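Local atomic coordinates of geranyltranstransferase (IspA) (Helicobacter pylori, PDB entry 3LLW), a protein that probably acts as a magnesium-dependent prenyltransferase of the FPP/GGPP synthase family, joining isoprenoid diphosphates in terpenoid biosynthesis. Residues S5-F10 with Y286-E291; A195-G200 with K213-F218; D278-K283 with N292-L297. All blocks are in the same frame, centred on the assembly; numbering follows the deposited sequence.

Interaction 1. Residues S5-F10 with Y286-E291; sequences SPNLSF and YPLLQE. With SO4 (sulfate ion), chain E.
N7 and E291 hold the first turn of helix 6-23 against the first turn of helix 287-301. E291 leaves its helix with CG anti to the backbone N (chi1 -170°) and an extended chain, which carries the carboxylate across to the N-terminal segment. There E291 OE1 receives N7 ND2 at 3.3 Å through its anti lone pair, with the oxygen lying somewhat out of the plane of the N7 amide; amide and carboxylate are nearly coplanar, 21° apart. The same E291 OE1 takes a weak bond from S5 OG at 2.9 Å, so two donors grip one oxygen. S5 is the N-cap of helix 6-23, and its OG also accepts a weak bond from L8 N at 3.4 Å; this hydroxyl thus links the cap to the carboxylate. N7, the buried member, lies closely against L288: its CG is 3.6 Å from L288 CD2, while ND2 makes a weak, bent bond to L288 O at 3.3 Å. L8 adds apolar cover, CD1 resting 3.8 Å from E291 O. The other side is looser. L288 is largely exposed, and beyond it a sulfate, probably from the crystallisation liquor, sits on the start of helix 287-301, where L288 N donates to its O1 at 2.8 Å and L289 N to its O2 at 3.0 Å. Two helix starts meeting at 51° join the N-terminal and C-terminal helices at the surface of this mainly helical prenyl synthase fold, and the sulfate occupies the classic anion site at a helix N-terminus.

Interaction 2. Residues A195-G200 with K213-F218; sequences ASLIMG and KWLQAF
L215 packs against both L197 and I198, and the contact between these helices is almost wholly apolar. Among the apolar pairs I198 comes nearest: its CG2 lies 3.8 Å from L215 CB, and the two side chains run past each other in opposite directions. The chi1 of 62° sets I198 CG1 between its backbone N and carbonyl carbon and turns CG2 anti to the carbonyl carbon, the branch that meets the other helix. L197 flanks L215 on a neighbouring part of the same surface, CB 4.4 Å from L215 CD2, and extends CD1 to F218 CD2 at 4.2 Å, meeting that ring obliquely. The segments belong to helices 178-204 and 209-236, joined by a short connection and packed as an antiparallel helical hairpin: the local axes come within 8.4 Å and their directions differ by 160°. Such neighbouring antiparallel helices build the helical bundle of the trans-prenyl synthases.

Carbon against polar backbone is the second kind of contact. I198 CG2 sits 3.6 Å from Q216 N, and L215 CD1 approaches L197 O to 3.9 Å. At the margin, the extended Q216 side chain crosses that of I198 and brings OE1 within 4.0 Å of I198 CD1. Aromatic packing lies within helix 209-236 itself, where W214 CH2 is 3.8 Å above one face of the F218 ring, offset toward its rim. Further helices close over this leucine surface: V59 of helix 51-63 touches L197 and L215, and L293 of helix 287-301 reaches L197, L215 and F218.

Interaction 3. Residues D278-K283 with N292-L297; sequences DLDALK and NLNALL
L279 sets CG opposite its backbone N (chi1 -178°), and with chi2 at 63° its two methyls fork over helix 287-301, CD1 on L293 and CD2 on N294 and L297. On the facing helix L293 and L297 have the other first torsion, CG anti to the carbonyl carbon (chi1 -70° for L293), and both leucines point toward the segment that carries L279. L279 CD1 meets L293 CB at 3.8 Å, the side chains crossing at a slant. L279 CD2 reaches L297 CD1 at 3.8 Å, methyl to methyl and tip to tip, and lies equally close to N294 CA, 3.8 Å away. L279 is buried and serves as the hub of this contact. L282 adds a lighter touch, CD2 to L293 CD1 at 4.4 Å. It follows L279 through a type I beta turn closed by the bond from L282 N to L279 O at 3.0 Å, so the chain that has just left helix 261-279 presents a second leucine to the same helix. Polar groups stay at the margin: D280 OD2 stands 4.3 Å from N294 ND2, too far apart to bond, and no hydrogen bond crosses between the segments.

The turn lies where helix 261-279 ends and the chain doubles back toward helix 287-301. Helix 209-236 completes the leucine cluster, W214 touching L279 and L282 while F218 touches L279 and L297; on another side of helix 287-301, A58 of helix 51-63 packs on L293.

Interactions 1 and 3 share helix 287-301, taking its first turn and the following ones, and their centres lie 10 Å apart. Interaction 1 is a surface contact made chiefly of polar side chains at two helix starts, whereas interactions 2 and 3 are buried, apolar and without hydrogen bonds between their segments. Between interactions 1 and 3, N7 ND2 and N292 OD1 come to 2.8 Å. Interaction 2 adjoins interaction 3 through leucine and aromatic side chains, F218 CZ being 3.6 Å from L297 CD1, while it stays about 5 Å from interaction 1 at the nearest atoms. Polar chemistry thus gives way to hydrocarbon as the contacts move inward.

Interaction 1. Residues S5-F10 with Y286-E291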
ATOM      1  N   SER A   5     -28.472  -6.953 -25.146  1.00 61.48           N
ATOM      2  CA  SER A   5     -28.499  -8.420 -25.102  1.00 55.21           C
ATOM      3  C   SER A   5     -28.500  -8.924 -23.646  1.00 57.18           C
ATOM      4  O   SER A   5     -28.293  -8.125 -22.739  1.00 57.62           O
ATOM      5  CB  SER A   5     -27.268  -8.952 -25.847  1.00 59.64           C
ATOM      6  OG  SER A   5     -26.061  -8.635 -25.163  1.00 56.71           O
ATOM      7  N   PRO A   6     -28.752 -10.237 -23.406  1.00 60.41           N
ATOM      8  CA  PRO A   6     -28.678 -10.747 -22.026  1.00 59.39           C
ATOM      9  C   PRO A   6     -27.335 -10.542 -21.322  1.00 58.70           C
ATOM     10  O   PRO A   6     -27.322 -10.099 -20.174  1.00 57.62           O
ATOM     11  CB  PRO A   6     -28.986 -12.238 -22.185  1.00 59.65           C
ATOM     12  CG  PRO A   6     -29.777 -12.321 -23.427  1.00 59.61           C
ATOM     13  CD  PRO A   6     -29.169 -11.306 -24.331  1.00 58.56           C
ATOM     14  N   ASN A   7     -26.240 -10.849 -22.015  1.00 52.44           N
ATOM     15  CA  ASN A   7     -24.879 -10.621 -21.531  1.00 51.18           C
ATOM     16  C   ASN A   7     -24.622  -9.175 -21.067  1.00 53.97           C
ATOM     17  O   ASN A   7     -24.100  -8.944 -19.976  1.00 55.75           O
ATOM     18  CB  ASN A   7     -23.904 -10.981 -22.649  1.00 49.29           C
ATOM     19  CG  ASN A   7     -22.466 -10.656 -22.307  1.00 53.78           C
ATOM     20  OD1 ASN A   7     -21.870 -11.284 -21.430  1.00 52.59           O
ATOM     21  ND2 ASN A   7     -21.887  -9.690 -23.030  1.00 48.37           N
ATOM     22  N   LEU A   8     -25.018  -8.221 -21.903  1.00 51.02           N
ATOM     23  CA  LEU A   8     -24.811  -6.808 -21.664  1.00 51.27           C
ATOM     24  C   LEU A   8     -25.759  -6.286 -20.596  1.00 57.65           C
ATOM     25  O   LEU A   8     -25.452  -5.317 -19.889  1.00 61.93           O
ATOM     26  CB  LEU A   8     -25.060  -6.057 -22.970  1.00 50.71           C
ATOM     27  CG  LEU A   8     -24.467  -4.663 -23.103  1.00 54.79           C
ATOM     28  CD1 LEU A   8     -22.977  -4.713 -22.824  1.00 49.98           C
ATOM     29  CD2 LEU A   8     -24.740  -4.114 -24.491  1.00 51.07           C
ATOM     30  N   SER A   9     -26.916  -6.936 -20.492  1.00 59.54           N
ATOM     31  CA  SER A   9     -27.949  -6.578 -19.525  1.00 56.23           C
ATOM     32  C   SER A   9     -27.535  -7.061 -18.146  1.00 53.13           C
ATOM     33  O   SER A   9     -27.765  -6.375 -17.141  1.00 50.44           O
ATOM     34  CB  SER A   9     -29.289  -7.216 -19.915  1.00 55.55           C
ATOM     35  OG  SER A   9     -30.366  -6.588 -19.253  1.00 61.99           O
ATOM     36  N   PHE A  10     -26.930  -8.250 -18.119  1.00 46.17           N
ATOM     37  CA  PHE A  10     -26.399  -8.851 -16.902  1.00 50.22           C
ATOM     38  C   PHE A  10     -25.249  -8.009 -16.338  1.00 51.06           C
ATOM     39  O   PHE A  10     -25.148  -7.814 -15.125  1.00 53.29           O
ATOM     40  CB  PHE A  10     -25.925 -10.279 -17.192  1.00 50.81           C
ATOM     41  CG  PHE A  10     -25.159 -10.907 -16.068  1.00 56.10           C
ATOM     42  CD1 PHE A  10     -25.828 -11.467 -14.987  1.00 61.92           C
ATOM     43  CD2 PHE A  10     -23.767 -10.957 -16.098  1.00 55.63           C
ATOM     44  CE1 PHE A  10     -25.121 -12.057 -13.938  1.00 66.52           C
ATOM     45  CE2 PHE A  10     -23.053 -11.539 -15.051  1.00 60.15           C
ATOM     46  CZ  PHE A  10     -23.732 -12.090 -13.971  1.00 55.47           C
ATOM     47  N   TYR A 286     -13.657 -13.539 -29.116  1.00 59.12           N
ATOM     48  CA  TYR A 286     -14.234 -13.082 -27.841  1.00 56.59           C
ATOM     49  C   TYR A 286     -15.438 -12.141 -27.972  1.00 56.86           C
ATOM     50  O   TYR A 286     -15.334 -10.979 -27.573  1.00 54.73           O
ATOM     51  CB  TYR A 286     -13.147 -12.398 -26.990  1.00 58.72           C
ATOM     52  CG  TYR A 286     -12.019 -13.314 -26.607  1.00 51.26           C
ATOM     53  CD1 TYR A 286     -10.809 -13.298 -27.304  1.00 56.26           C
ATOM     54  CD2 TYR A 286     -12.169 -14.219 -25.561  1.00 52.64           C
ATOM     55  CE1 TYR A 286      -9.766 -14.173 -26.958  1.00 52.59           C
ATOM     56  CE2 TYR A 286     -11.148 -15.085 -25.210  1.00 57.28           C
ATOM     57  CZ  TYR A 286      -9.953 -15.059 -25.910  1.00 55.13           C
ATOM     58  OH  TYR A 286      -8.957 -15.921 -25.529  1.00 64.41           O
ATOM     59  N   PRO A 287     -16.577 -12.633 -28.518  1.00 54.58           N
ATOM     60  CA  PRO A 287     -17.753 -11.780 -28.746  1.00 53.76           C
ATOM     61  C   PRO A 287     -18.381 -11.096 -27.519  1.00 54.84           C
ATOM     62  O   PRO A 287     -18.723  -9.910 -27.603  1.00 52.93           O
ATOM     63  CB  PRO A 287     -18.767 -12.732 -29.415  1.00 55.09           C
ATOM     64  CG  PRO A 287     -18.290 -14.110 -29.107  1.00 55.84           C
ATOM     65  CD  PRO A 287     -16.803 -14.009 -29.011  1.00 57.84           C
ATOM     66  N   LEU A 288     -18.528 -11.821 -26.408  1.00 53.65           N
ATOM     67  CA  LEU A 288     -19.137 -11.267 -25.189  1.00 51.54           C
ATOM     68  C   LEU A 288     -18.250 -10.188 -24.562  1.00 54.24           C
ATOM     69  O   LEU A 288     -18.748  -9.172 -24.072  1.00 49.45           O
ATOM     70  CB  LEU A 288     -19.463 -12.368 -24.172  1.00 46.49           C
ATOM     71  CG  LEU A 288     -20.401 -13.500 -24.630  1.00 59.48           C
ATOM     72  CD1 LEU A 288     -20.488 -14.630 -23.601  1.00 55.73           C
ATOM     73  CD2 LEU A 288     -21.791 -12.986 -24.986  1.00 52.97           C
ATOM     74  N   LEU A 289     -16.939 -10.420 -24.608  1.00 53.92           N
ATOM     75  CA  LEU A 289     -15.940  -9.452 -24.165  1.00 52.26           C
ATOM     76  C   LEU A 289     -15.955  -8.208 -25.030  1.00 51.15           C
ATOM     77  O   LEU A 289     -15.970  -7.065 -24.517  1.00 48.21           O
ATOM     78  CB  LEU A 289     -14.540 -10.089 -24.144  1.00 48.90           C
ATOM     79  CG  LEU A 289     -13.311  -9.264 -23.721  1.00 53.14           C
ATOM     80  CD1 LEU A 289     -13.464  -8.645 -22.348  1.00 50.03           C
ATOM     81  CD2 LEU A 289     -12.046 -10.119 -23.772  1.00 55.85           C
ATOM     82  N   GLN A 290     -15.973  -8.429 -26.340  1.00 46.71           N
ATOM     83  CA  GLN A 290     -16.032  -7.331 -27.290  1.00 49.17           C
ATOM     84  C   GLN A 290     -17.281  -6.482 -27.050  1.00 49.72           C
ATOM     85  O   GLN A 290     -17.217  -5.252 -27.139  1.00 43.74           O
ATOM     86  CB  GLN A 290     -15.988  -7.859 -28.724  1.00 51.52           C
ATOM     87  CG  GLN A 290     -15.689  -6.801 -29.789  1.00 62.18           C
ATOM     88  CD  GLN A 290     -16.924  -6.018 -30.234  1.00 72.87           C
ATOM     89  OE1 GLN A 290     -18.032  -6.564 -30.312  1.00 72.94           O
ATOM     90  NE2 GLN A 290     -16.735  -4.730 -30.524  1.00 77.38           N
ATOM     91  N   GLU A 291     -18.390  -7.149 -26.726  1.00 46.64           N
ATOM     92  CA  GLU A 291     -19.677  -6.496 -26.558  1.00 56.40           C
ATOM     93  C   GLU A 291     -19.693  -5.597 -25.323  1.00 57.43           C
ATOM     94  O   GLU A 291     -20.142  -4.450 -25.398  1.00 59.03           O
ATOM     95  CB  GLU A 291     -20.784  -7.544 -26.482  1.00 53.28           C
ATOM     96  CG  GLU A 291     -22.193  -6.990 -26.543  1.00 64.51           C
ATOM     97  CD  GLU A 291     -23.252  -8.076 -26.728  1.00 70.33           C
ATOM     98  OE1 GLU A 291     -23.265  -9.065 -25.949  1.00 70.74           O
ATOM     99  OE2 GLU A 291     -24.078  -7.932 -27.660  1.00 85.72           O
TER
HETATM  100  S   SO4 E 310     -16.340 -14.534 -24.987  1.00 70.65           S
HETATM  101  O1  SO4 E 310     -17.503 -14.395 -25.862  1.00 71.19           O
HETATM  102  O2  SO4 E 310     -15.792 -13.208 -24.689  1.00 67.02           O
HETATM  103  O3  SO4 E 310     -16.750 -15.201 -23.750  1.00 75.68           O
HETATM  104  O4  SO4 E 310     -15.345 -15.371 -25.664  1.00 72.99           O

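Interaction 2. Residues A195-G200 with K213-F218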
ATOM      1  N   ALA A 195      -4.416  -2.025 -15.897  1.00 47.33           N
ATOM      2  CA  ALA A 195      -4.422  -2.960 -14.755  1.00 38.53           C
ATOM      3  C   ALA A 195      -5.810  -3.487 -14.440  1.00 40.81           C
ATOM      4  O   ALA A 195      -5.987  -4.715 -14.372  1.00 36.36           O
ATOM      5  CB  ALA A 195      -3.778  -2.359 -13.506  1.00 38.95           C
ATOM      6  N   SER A 196      -6.779  -2.576 -14.260  1.00 29.04           N
ATOM      7  CA  SER A 196      -8.224  -2.928 -14.165  1.00 32.57           C
ATOM      8  C   SER A 196      -8.659  -3.996 -15.200  1.00 38.81           C
ATOM      9  O   SER A 196      -9.276  -5.000 -14.846  1.00 40.83           O
ATOM     10  CB  SER A 196      -9.098  -1.685 -14.329  1.00 39.13           C
ATOM     11  OG  SER A 196      -8.683  -0.627 -13.458  1.00 35.13           O
ATOM     12  N   LEU A 197      -8.321  -3.784 -16.466  1.00 41.73           N
ATOM     13  CA  LEU A 197      -8.679  -4.728 -17.523  1.00 43.65           C
ATOM     14  C   LEU A 197      -8.052  -6.106 -17.340  1.00 36.62           C
ATOM     15  O   LEU A 197      -8.782  -7.090 -17.280  1.00 43.86           O
ATOM     16  CB  LEU A 197      -8.336  -4.169 -18.901  1.00 45.68           C
ATOM     17  CG  LEU A 197      -9.211  -3.009 -19.344  1.00 38.82           C
ATOM     18  CD1 LEU A 197      -8.514  -2.262 -20.430  1.00 38.27           C
ATOM     19  CD2 LEU A 197     -10.558  -3.477 -19.858  1.00 41.84           C
ATOM     20  N   ILE A 198      -6.729  -6.169 -17.172  1.00 41.66           N
ATOM     21  CA  ILE A 198      -6.024  -7.467 -16.983  1.00 46.66           C
ATOM     22  C   ILE A 198      -6.266  -8.159 -15.629  1.00 47.36           C
ATOM     23  O   ILE A 198      -6.135  -9.401 -15.508  1.00 44.54           O
ATOM     24  CB  ILE A 198      -4.508  -7.392 -17.305  1.00 49.10           C
ATOM     25  CG1 ILE A 198      -3.800  -6.409 -16.365  1.00 57.10           C
ATOM     26  CG2 ILE A 198      -4.304  -7.021 -18.777  1.00 43.19           C
ATOM     27  CD1 ILE A 198      -2.292  -6.332 -16.518  1.00 51.78           C
ATOM     28  N   MET A 199      -6.643  -7.365 -14.628  1.00 37.89           N
ATOM     29  CA  MET A 199      -7.063  -7.895 -13.336  1.00 36.32           C
ATOM     30  C   MET A 199      -8.416  -8.584 -13.511  1.00 41.60           C
ATOM     31  O   MET A 199      -8.705  -9.552 -12.800  1.00 50.25           O
ATOM     32  CB  MET A 199      -7.122  -6.817 -12.230  1.00 39.02           C
ATOM     33  CG  MET A 199      -5.771  -6.409 -11.568  1.00 36.52           C
ATOM     34  SD  MET A 199      -5.920  -4.818 -10.630  1.00 28.03           S
ATOM     35  CE  MET A 199      -6.616  -5.508  -9.134  1.00 24.13           C
ATOM     36  N   GLY A 200      -9.220  -8.108 -14.471  1.00 36.42           N
ATOM     37  CA  GLY A 200     -10.420  -8.842 -14.924  1.00 37.38           C
ATOM     38  C   GLY A 200     -10.130 -10.233 -15.514  1.00 39.91           C
ATOM     39  O   GLY A 200     -10.856 -11.198 -15.228  1.00 43.11           O
ATOM     40  N   LYS A 213      -1.804 -10.003 -23.242  1.00 53.36           N
ATOM     41  CA  LYS A 213      -0.983  -9.032 -23.956  1.00 58.43           C
ATOM     42  C   LYS A 213      -1.854  -8.006 -24.658  1.00 58.91           C
ATOM     43  O   LYS A 213      -1.576  -6.791 -24.621  1.00 57.88           O
ATOM     44  CB  LYS A 213      -0.074  -9.733 -24.965  1.00 65.56           C
ATOM     45  CG  LYS A 213       1.255 -10.213 -24.395  1.00 78.00           C
ATOM     46  CD  LYS A 213       2.231 -10.540 -25.530  1.00 94.92           C
ATOM     47  CE  LYS A 213       3.669 -10.118 -25.200  1.00104.42           C
ATOM     48  NZ  LYS A 213       4.297 -10.937 -24.118  1.00108.52           N
ATOM     49  N   TRP A 214      -2.923  -8.512 -25.274  1.00 55.13           N
ATOM     50  CA  TRP A 214      -3.886  -7.683 -25.970  1.00 52.60           C
ATOM     51  C   TRP A 214      -4.589  -6.693 -25.030  1.00 46.91           C
ATOM     52  O   TRP A 214      -4.660  -5.507 -25.348  1.00 48.83           O
ATOM     53  CB  TRP A 214      -4.914  -8.548 -26.711  1.00 57.91           C
ATOM     54  CG  TRP A 214      -5.778  -7.745 -27.630  1.00 55.13           C
ATOM     55  CD1 TRP A 214      -5.551  -7.490 -28.945  1.00 57.28           C
ATOM     56  CD2 TRP A 214      -6.988  -7.061 -27.288  1.00 57.84           C
ATOM     57  NE1 TRP A 214      -6.552  -6.701 -29.453  1.00 56.85           N
ATOM     58  CE2 TRP A 214      -7.443  -6.415 -28.454  1.00 55.61           C
ATOM     59  CE3 TRP A 214      -7.728  -6.923 -26.104  1.00 54.99           C
ATOM     60  CZ2 TRP A 214      -8.606  -5.652 -28.477  1.00 56.39           C
ATOM     61  CZ3 TRP A 214      -8.879  -6.164 -26.123  1.00 57.04           C
ATOM     62  CH2 TRP A 214      -9.312  -5.539 -27.305  1.00 60.63           C
ATOM     63  N   LEU A 215      -5.115  -7.173 -23.900  1.00 41.83           N
ATOM     64  CA  LEU A 215      -5.829  -6.291 -22.951  1.00 47.52           C
ATOM     65  C   LEU A 215      -4.906  -5.240 -22.353  1.00 48.78           C
ATOM     66  O   LEU A 215      -5.295  -4.070 -22.208  1.00 54.73           O
ATOM     67  CB  LEU A 215      -6.509  -7.073 -21.823  1.00 41.20           C
ATOM     68  CG  LEU A 215      -7.859  -7.745 -22.069  1.00 47.06           C
ATOM     69  CD1 LEU A 215      -8.210  -8.574 -20.866  1.00 43.34           C
ATOM     70  CD2 LEU A 215      -8.966  -6.748 -22.378  1.00 44.02           C
ATOM     71  N   GLN A 216      -3.689  -5.673 -22.018  1.00 45.95           N
ATOM     72  CA  GLN A 216      -2.645  -4.802 -21.515  1.00 52.81           C
ATOM     73  C   GLN A 216      -2.434  -3.609 -22.432  1.00 54.41           C
ATOM     74  O   GLN A 216      -2.552  -2.466 -21.990  1.00 58.85           O
ATOM     75  CB  GLN A 216      -1.346  -5.577 -21.309  1.00 53.33           C
ATOM     76  CG  GLN A 216      -0.270  -4.801 -20.564  1.00 59.36           C
ATOM     77  CD  GLN A 216       0.656  -5.695 -19.759  1.00 65.39           C
ATOM     78  OE1 GLN A 216       0.951  -5.402 -18.602  1.00 62.35           O
ATOM     79  NE2 GLN A 216       1.114  -6.795 -20.362  1.00 60.42           N
ATOM     80  N   ALA A 217      -2.181  -3.882 -23.708  1.00 52.94           N
ATOM     81  CA  ALA A 217      -1.974  -2.843 -24.706  1.00 51.62           C
ATOM     82  C   ALA A 217      -3.230  -2.015 -24.974  1.00 55.54           C
ATOM     83  O   ALA A 217      -3.140  -0.794 -25.172  1.00 60.21           O
ATOM     84  CB  ALA A 217      -1.459  -3.446 -25.989  1.00 53.23           C
ATOM     85  N   PHE A 218      -4.388  -2.673 -24.971  1.00 51.39           N
ATOM     86  CA  PHE A 218      -5.648  -2.010 -25.265  1.00 48.99           C
ATOM     87  C   PHE A 218      -5.941  -0.929 -24.232  1.00 54.30           C
ATOM     88  O   PHE A 218      -6.284   0.205 -24.593  1.00 45.63           O
ATOM     89  CB  PHE A 218      -6.796  -3.013 -25.310  1.00 48.83           C
ATOM     90  CG  PHE A 218      -8.137  -2.389 -25.573  1.00 49.89           C
ATOM     91  CD1 PHE A 218      -8.413  -1.792 -26.802  1.00 53.95           C
ATOM     92  CD2 PHE A 218      -9.130  -2.406 -24.597  1.00 44.97           C
ATOM     93  CE1 PHE A 218      -9.661  -1.211 -27.051  1.00 50.71           C
ATOM     94  CE2 PHE A 218     -10.377  -1.836 -24.840  1.00 54.38           C
ATOM     95  CZ  PHE A 218     -10.643  -1.240 -26.074  1.00 46.43           C
TER

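Interaction 3. Residues D278-K283 with N292-L297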
ATOM      1  N   ASP A 278      -9.304  -1.653 -33.299  1.00 78.34           N
ATOM      2  CA  ASP A 278      -8.470  -2.679 -32.667  1.00 76.08           C
ATOM      3  C   ASP A 278      -9.346  -3.596 -31.822  1.00 71.57           C
ATOM      4  O   ASP A 278      -9.081  -4.793 -31.682  1.00 66.44           O
ATOM      5  CB  ASP A 278      -7.421  -2.010 -31.778  1.00 82.63           C
ATOM      6  CG  ASP A 278      -6.017  -2.562 -31.992  1.00 97.37           C
ATOM      7  OD1 ASP A 278      -5.170  -2.369 -31.092  1.00103.57           O
ATOM      8  OD2 ASP A 278      -5.752  -3.174 -33.055  1.00105.06           O
ATOM      9  N   LEU A 279     -10.403  -3.005 -31.276  1.00 67.93           N
ATOM     10  CA  LEU A 279     -11.400  -3.707 -30.488  1.00 68.34           C
ATOM     11  C   LEU A 279     -12.273  -4.626 -31.341  1.00 70.79           C
ATOM     12  O   LEU A 279     -12.668  -5.697 -30.894  1.00 71.79           O
ATOM     13  CB  LEU A 279     -12.262  -2.681 -29.734  1.00 63.84           C
ATOM     14  CG  LEU A 279     -13.362  -3.140 -28.783  1.00 59.42           C
ATOM     15  CD1 LEU A 279     -12.787  -3.920 -27.608  1.00 58.93           C
ATOM     16  CD2 LEU A 279     -14.142  -1.936 -28.312  1.00 64.59           C
ATOM     17  N   ASP A 280     -12.561  -4.218 -32.576  1.00 77.92           N
ATOM     18  CA  ASP A 280     -13.399  -5.027 -33.474  1.00 79.54           C
ATOM     19  C   ASP A 280     -12.647  -6.206 -34.118  1.00 76.87           C
ATOM     20  O   ASP A 280     -13.204  -6.930 -34.940  1.00 79.37           O
ATOM     21  CB  ASP A 280     -14.098  -4.149 -34.528  1.00 82.13           C
ATOM     22  CG  ASP A 280     -15.016  -3.081 -33.907  1.00 87.33           C
ATOM     23  OD1 ASP A 280     -15.346  -2.111 -34.619  1.00 92.86           O
ATOM     24  OD2 ASP A 280     -15.392  -3.183 -32.714  1.00 84.64           O
ATOM     25  N   ALA A 281     -11.387  -6.389 -33.733  1.00 74.35           N
ATOM     26  CA  ALA A 281     -10.622  -7.593 -34.060  1.00 75.21           C
ATOM     27  C   ALA A 281     -10.696  -8.609 -32.912  1.00 77.98           C
ATOM     28  O   ALA A 281     -10.017  -9.638 -32.925  1.00 79.42           O
ATOM     29  CB  ALA A 281      -9.175  -7.236 -34.362  1.00 74.03           C
ATOM     30  N   LEU A 282     -11.525  -8.305 -31.918  1.00 79.76           N
ATOM     31  CA  LEU A 282     -11.755  -9.197 -30.786  1.00 76.64           C
ATOM     32  C   LEU A 282     -13.057  -9.971 -30.990  1.00 75.38           C
ATOM     33  O   LEU A 282     -13.269 -11.005 -30.351  1.00 74.55           O
ATOM     34  CB  LEU A 282     -11.803  -8.388 -29.487  1.00 76.74           C
ATOM     35  CG  LEU A 282     -11.523  -9.025 -28.129  1.00 70.67           C
ATOM     36  CD1 LEU A 282     -10.043  -9.343 -27.964  1.00 71.70           C
ATOM     37  CD2 LEU A 282     -11.983  -8.072 -27.063  1.00 66.43           C
ATOM     38  N   LYS A 283     -13.903  -9.462 -31.893  1.00 78.29           N
ATOM     39  CA  LYS A 283     -15.171 -10.100 -32.316  1.00 78.60           C
ATOM     40  C   LYS A 283     -15.162 -11.607 -32.647  1.00 76.29           C
ATOM     41  O   LYS A 283     -16.068 -12.307 -32.198  1.00 80.24           O
ATOM     42  CB  LYS A 283     -15.828  -9.332 -33.480  1.00 83.09           C
ATOM     43  CG  LYS A 283     -16.581  -8.079 -33.081  1.00 87.40           C
ATOM     44  CD  LYS A 283     -17.636  -7.692 -34.106  1.00 93.87           C
ATOM     45  CE  LYS A 283     -18.334  -6.389 -33.713  1.00 97.44           C
ATOM     46  NZ  LYS A 283     -19.664  -6.217 -34.375  1.00 96.89           N
ATOM     47  N   ASN A 292     -19.198  -6.121 -24.199  1.00 55.70           N
ATOM     48  CA  ASN A 292     -19.096  -5.353 -22.955  1.00 54.94           C
ATOM     49  C   ASN A 292     -18.146  -4.158 -23.070  1.00 52.49           C
ATOM     50  O   ASN A 292     -18.490  -3.044 -22.669  1.00 52.35           O
ATOM     51  CB  ASN A 292     -18.680  -6.257 -21.785  1.00 54.07           C
ATOM     52  CG  ASN A 292     -19.771  -7.229 -21.373  1.00 60.17           C
ATOM     53  OD1 ASN A 292     -20.838  -7.271 -21.979  1.00 65.41           O
ATOM     54  ND2 ASN A 292     -19.504  -8.022 -20.338  1.00 54.41           N
ATOM     55  N   LEU A 293     -16.963  -4.395 -23.632  1.00 50.52           N
ATOM     56  CA  LEU A 293     -15.994  -3.331 -23.833  1.00 55.67           C
ATOM     57  C   LEU A 293     -16.494  -2.253 -24.787  1.00 58.52           C
ATOM     58  O   LEU A 293     -16.402  -1.067 -24.477  1.00 62.76           O
ATOM     59  CB  LEU A 293     -14.638  -3.889 -24.274  1.00 55.90           C
ATOM     60  CG  LEU A 293     -13.868  -4.678 -23.201  1.00 54.87           C
ATOM     61  CD1 LEU A 293     -12.559  -5.193 -23.753  1.00 44.75           C
ATOM     62  CD2 LEU A 293     -13.632  -3.834 -21.960  1.00 51.04           C
ATOM     63  N   ASN A 294     -17.060  -2.678 -25.917  1.00 60.60           N
ATOM     64  CA  ASN A 294     -17.640  -1.774 -26.909  1.00 55.32           C
ATOM     65  C   ASN A 294     -18.691  -0.854 -26.298  1.00 53.75           C
ATOM     66  O   ASN A 294     -18.669   0.358 -26.549  1.00 47.81           O
ATOM     67  CB  ASN A 294     -18.221  -2.582 -28.075  1.00 62.71           C
ATOM     68  CG  ASN A 294     -18.758  -1.719 -29.199  1.00 64.77           C
ATOM     69  OD1 ASN A 294     -19.965  -1.672 -29.414  1.00 67.20           O
ATOM     70  ND2 ASN A 294     -17.868  -1.056 -29.935  1.00 62.17           N
ATOM     71  N   ALA A 295     -19.568  -1.429 -25.473  1.00 48.66           N
ATOM     72  CA  ALA A 295     -20.660  -0.679 -24.851  1.00 57.60           C
ATOM     73  C   ALA A 295     -20.143   0.375 -23.890  1.00 63.89           C
ATOM     74  O   ALA A 295     -20.615   1.515 -23.900  1.00 64.21           O
ATOM     75  CB  ALA A 295     -21.595  -1.607 -24.135  1.00 57.53           C
ATOM     76  N   LEU A 296     -19.162  -0.017 -23.076  1.00 66.97           N
ATOM     77  CA  LEU A 296     -18.569   0.862 -22.078  1.00 68.07           C
ATOM     78  C   LEU A 296     -17.897   2.061 -22.737  1.00 66.25           C
ATOM     79  O   LEU A 296     -18.096   3.202 -22.308  1.00 64.39           O
ATOM     80  CB  LEU A 296     -17.550   0.093 -21.237  1.00 68.20           C
ATOM     81  CG  LEU A 296     -17.582   0.197 -19.710  1.00 71.70           C
ATOM     82  CD1 LEU A 296     -16.261  -0.319 -19.152  1.00 71.91           C
ATOM     83  CD2 LEU A 296     -17.906   1.602 -19.166  1.00 70.13           C
ATOM     84  N   LEU A 297     -17.125   1.790 -23.787  1.00 64.21           N
ATOM     85  CA  LEU A 297     -16.405   2.830 -24.519  1.00 64.55           C
ATOM     86  C   LEU A 297     -17.317   3.802 -25.247  1.00 66.30           C
ATOM     87  O   LEU A 297     -17.019   4.993 -25.301  1.00 65.41           O
ATOM     88  CB  LEU A 297     -15.418   2.224 -25.509  1.00 63.96           C
ATOM     89  CG  LEU A 297     -14.326   1.281 -24.997  1.00 70.81           C
ATOM     90  CD1 LEU A 297     -13.358   1.063 -26.117  1.00 76.13           C
ATOM     91  CD2 LEU A 297     -13.601   1.808 -23.760  1.00 76.08           C
TER